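Local coordinates for protein Amuc_1102 (Akkermansia muciniphila, PDB 7DSZ) that is of unconfirmed function but adopts an immunoglobulin-like fold related to archaeal type IV pilus proteins, which suggests a role linked to pili, at residues Lys99-Pro104 / Tyr193-Arg198. Numbering follows the deposited sequence.
Sequences KYVNVP and YPEIMR
Tyr100 lies between Pro194 and Ile196 in a short antiparallel pairing that illustrates how a late chain segment can be added to the edge of an immunoglobulin-like sheet. Pro194 slants across the near half of the ring, its CB 3.7 Å from Tyr100 CD1, while the carbonyl oxygens of Pro194 and Glu195 meet the ring at its edge. Ile196 runs alongside, bringing CG1 to 3.7 Å from Tyr100 CE1. Tyr100 and Ile196 form a non-hydrogen-bonded antiparallel pair, so both side chains leave on one face; with CG anti to the carbonyl carbon (chi1 -70°) the Tyr100 ring lies between the proline and the isoleucine. Beyond the pairing, Tyr100 OH is hydrogen-bonded to Ser112 N. Cut back to alanine, Tyr100 would probably leave a gap between Pro194 and Ile196 and the amide of Ser112 without its hydroxyl mate.

Val101 serves the other face. Its CG1 meets Met197 CE at 3.6 Å; the two side chains cross at about a right angle, and the bend at Met197 chi2 (79°) brings the methyl back over the valine. Val101 CG2 lies against the aliphatic part and carboxylate carbon of Glu195. The backbones are joined by Met197 N to Lys99 O, 2.8 Å and almost straight at 169°, and by Val101 N to Glu195 O, 2.9 Å. Water bridges flank this pair: one links Lys99 N with Met197 O, the other Asn102 O with Glu195 N.

Asn102 and Glu195 direct their polar ends to Ser119 and Ser116, respectively, of a second subunit. Within the chain, strand 91-104 is hydrogen-bonded to strand 70-83 through Tyr100 and Leu74, Phe76 meets the Tyr100 ring edge-to-face, and strands 50-63 and 109-115 pack against Pro194 through Phe58 and Thr109.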
loop_
_atom_site.group_PDB
_atom_site.type_symbol
_atom_site.label_atom_id
_atom_site.label_comp_id
_atom_site.label_asym_id
_atom_site.label_seq_id
_atom_site.Cartn_x
_atom_site.Cartn_y
_atom_site.Cartn_z
ATOM N N LYS C 99 -9.413 10.940 0.528
ATOM C CA LYS C 99 -10.093 11.350 -0.698
ATOM C C LYS C 99 -10.848 10.142 -1.234
ATOM O O LYS C 99 -10.234 9.134 -1.593
ATOM C CB LYS C 99 -9.108 11.887 -1.736
ATOM C CG LYS C 99 -9.798 12.418 -3.000
ATOM C CD LYS C 99 -8.784 13.011 -3.977
ATOM C CE LYS C 99 -9.450 13.449 -5.281
ATOM N NZ LYS C 99 -9.376 14.932 -5.516
ATOM N N TYR C 100 -12.171 10.233 -1.249
ATOM C CA TYR C 100 -13.015 9.178 -1.792
ATOM C C TYR C 100 -13.292 9.485 -3.248
ATOM O O TYR C 100 -13.429 10.650 -3.616
ATOM C CB TYR C 100 -14.336 9.090 -1.024
ATOM C CG TYR C 100 -14.164 8.560 0.356
ATOM C CD1 TYR C 100 -13.945 7.203 0.574
ATOM C CD2 TYR C 100 -14.180 9.418 1.450
ATOM C CE1 TYR C 100 -13.780 6.709 1.854
ATOM C CE2 TYR C 100 -14.021 8.928 2.735
ATOM C CZ TYR C 100 -13.817 7.585 2.924
ATOM O OH TYR C 100 -13.651 7.090 4.192
ATOM N N VAL C 101 -13.369 8.443 -4.078
ATOM C CA VAL C 101 -13.679 8.630 -5.490
ATOM C C VAL C 101 -14.918 7.820 -5.832
ATOM O O VAL C 101 -15.241 6.828 -5.170
ATOM C CB VAL C 101 -12.498 8.242 -6.410
ATOM C CG1 VAL C 101 -11.372 9.262 -6.273
ATOM C CG2 VAL C 101 -12.005 6.843 -6.067
ATOM N N ASN C 102 -15.635 8.283 -6.859
ATOM C CA ASN C 102 -16.898 7.677 -7.277
ATOM C C ASN C 102 -17.881 7.632 -6.111
ATOM O O ASN C 102 -18.273 6.566 -5.643
ATOM C CB ASN C 102 -16.690 6.255 -7.823
ATOM C CG ASN C 102 -15.797 6.205 -9.031
ATOM O OD1 ASN C 102 -15.753 7.129 -9.846
ATOM N ND2 ASN C 102 -15.049 5.109 -9.148
ATOM N N VAL C 103 -18.256 8.803 -5.616
ATOM C CA VAL C 103 -19.146 8.900 -4.468
ATOM C C VAL C 103 -20.573 8.929 -5.007
ATOM O O VAL C 103 -20.900 9.826 -5.810
ATOM C CB VAL C 103 -18.835 10.132 -3.609
ATOM C CG1 VAL C 103 -19.732 10.145 -2.384
ATOM C CG2 VAL C 103 -17.364 10.095 -3.164
ATOM N N PRO C 104 -21.410 7.956 -4.662
ATOM C CA PRO C 104 -22.770 7.917 -5.206
ATOM C C PRO C 104 -23.598 9.040 -4.612
ATOM O O PRO C 104 -23.353 9.489 -3.492
ATOM C CB PRO C 104 -23.290 6.547 -4.757
ATOM C CG PRO C 104 -22.583 6.289 -3.484
ATOM C CD PRO C 104 -21.183 6.890 -3.668
ATOM N N TYR C 193 -18.448 1.692 2.232
ATOM C CA TYR C 193 -17.729 2.939 2.042
ATOM C C TYR C 193 -17.430 3.138 0.565
ATOM O O TYR C 193 -17.322 2.164 -0.189
ATOM C CB TYR C 193 -16.389 2.922 2.792
ATOM C CG TYR C 193 -16.407 2.349 4.191
ATOM C CD1 TYR C 193 -16.239 0.983 4.405
ATOM C CD2 TYR C 193 -16.541 3.185 5.302
ATOM C CE1 TYR C 193 -16.222 0.466 5.689
ATOM C CE2 TYR C 193 -16.535 2.667 6.594
ATOM C CZ TYR C 193 -16.361 1.309 6.764
ATOM O OH TYR C 193 -16.345 0.743 8.017
ATOM N N PRO C 194 -17.225 4.373 0.127
ATOM C CA PRO C 194 -16.733 4.571 -1.241
ATOM C C PRO C 194 -15.286 4.112 -1.380
ATOM O O PRO C 194 -14.565 3.869 -0.406
ATOM C CB PRO C 194 -16.852 6.085 -1.466
ATOM C CG PRO C 194 -17.626 6.624 -0.270
ATOM C CD PRO C 194 -17.369 5.654 0.842
ATOM N N GLU C 195 -14.867 4.004 -2.640
ATOM C CA GLU C 195 -13.473 3.735 -2.973
ATOM C C GLU C 195 -12.575 4.869 -2.487
ATOM O O GLU C 195 -12.948 6.042 -2.548
ATOM C CB GLU C 195 -13.345 3.575 -4.494
ATOM C CG GLU C 195 -11.936 3.327 -5.011
ATOM C CD GLU C 195 -11.887 3.211 -6.536
ATOM O OE1 GLU C 195 -12.959 3.225 -7.176
ATOM O OE2 GLU C 195 -10.771 3.082 -7.072
ATOM N N ILE C 196 -11.370 4.525 -2.032
ATOM C CA ILE C 196 -10.385 5.520 -1.590
ATOM C C ILE C 196 -9.361 5.756 -2.685
ATOM O O ILE C 196 -8.773 4.802 -3.203
ATOM C CB ILE C 196 -9.676 5.066 -0.306
ATOM C CG1 ILE C 196 -10.698 4.892 0.820
ATOM C CG2 ILE C 196 -8.525 6.050 0.051
ATOM C CD1 ILE C 196 -10.124 4.208 2.059
ATOM N N MET C 197 -9.094 7.024 -2.990
ATOM C CA MET C 197 -8.057 7.346 -3.961
ATOM C C MET C 197 -6.677 7.024 -3.381
ATOM O O MET C 197 -6.344 7.457 -2.274
ATOM C CB MET C 197 -8.132 8.817 -4.359
ATOM C CG MET C 197 -7.093 9.180 -5.389
ATOM S SD MET C 197 -7.642 8.632 -7.015
ATOM C CE MET C 197 -8.222 10.214 -7.644
ATOM N N ARG C 198 -5.898 6.236 -4.124
ATOM C CA ARG C 198 -4.567 5.799 -3.698
ATOM C C ARG C 198 -3.581 6.970 -3.736
ATOM O O ARG C 198 -3.821 7.975 -4.410
ATOM C CB ARG C 198 -4.059 4.663 -4.599
ATOM C CG ARG C 198 -4.809 3.327 -4.484
ATOM C CD ARG C 198 -4.246 2.402 -3.398
ATOM N NE ARG C 198 -5.196 1.332 -3.094
ATOM C CZ ARG C 198 -4.966 0.328 -2.249
ATOM N NH1 ARG C 198 -3.803 0.233 -1.621
ATOM N NH2 ARG C 198 -5.905 -0.587 -2.028
HETATM O O HOH W 1 -7.008 9.384 0.034
HETATM O O HOH W 2 -16.856 4.416 -4.610
#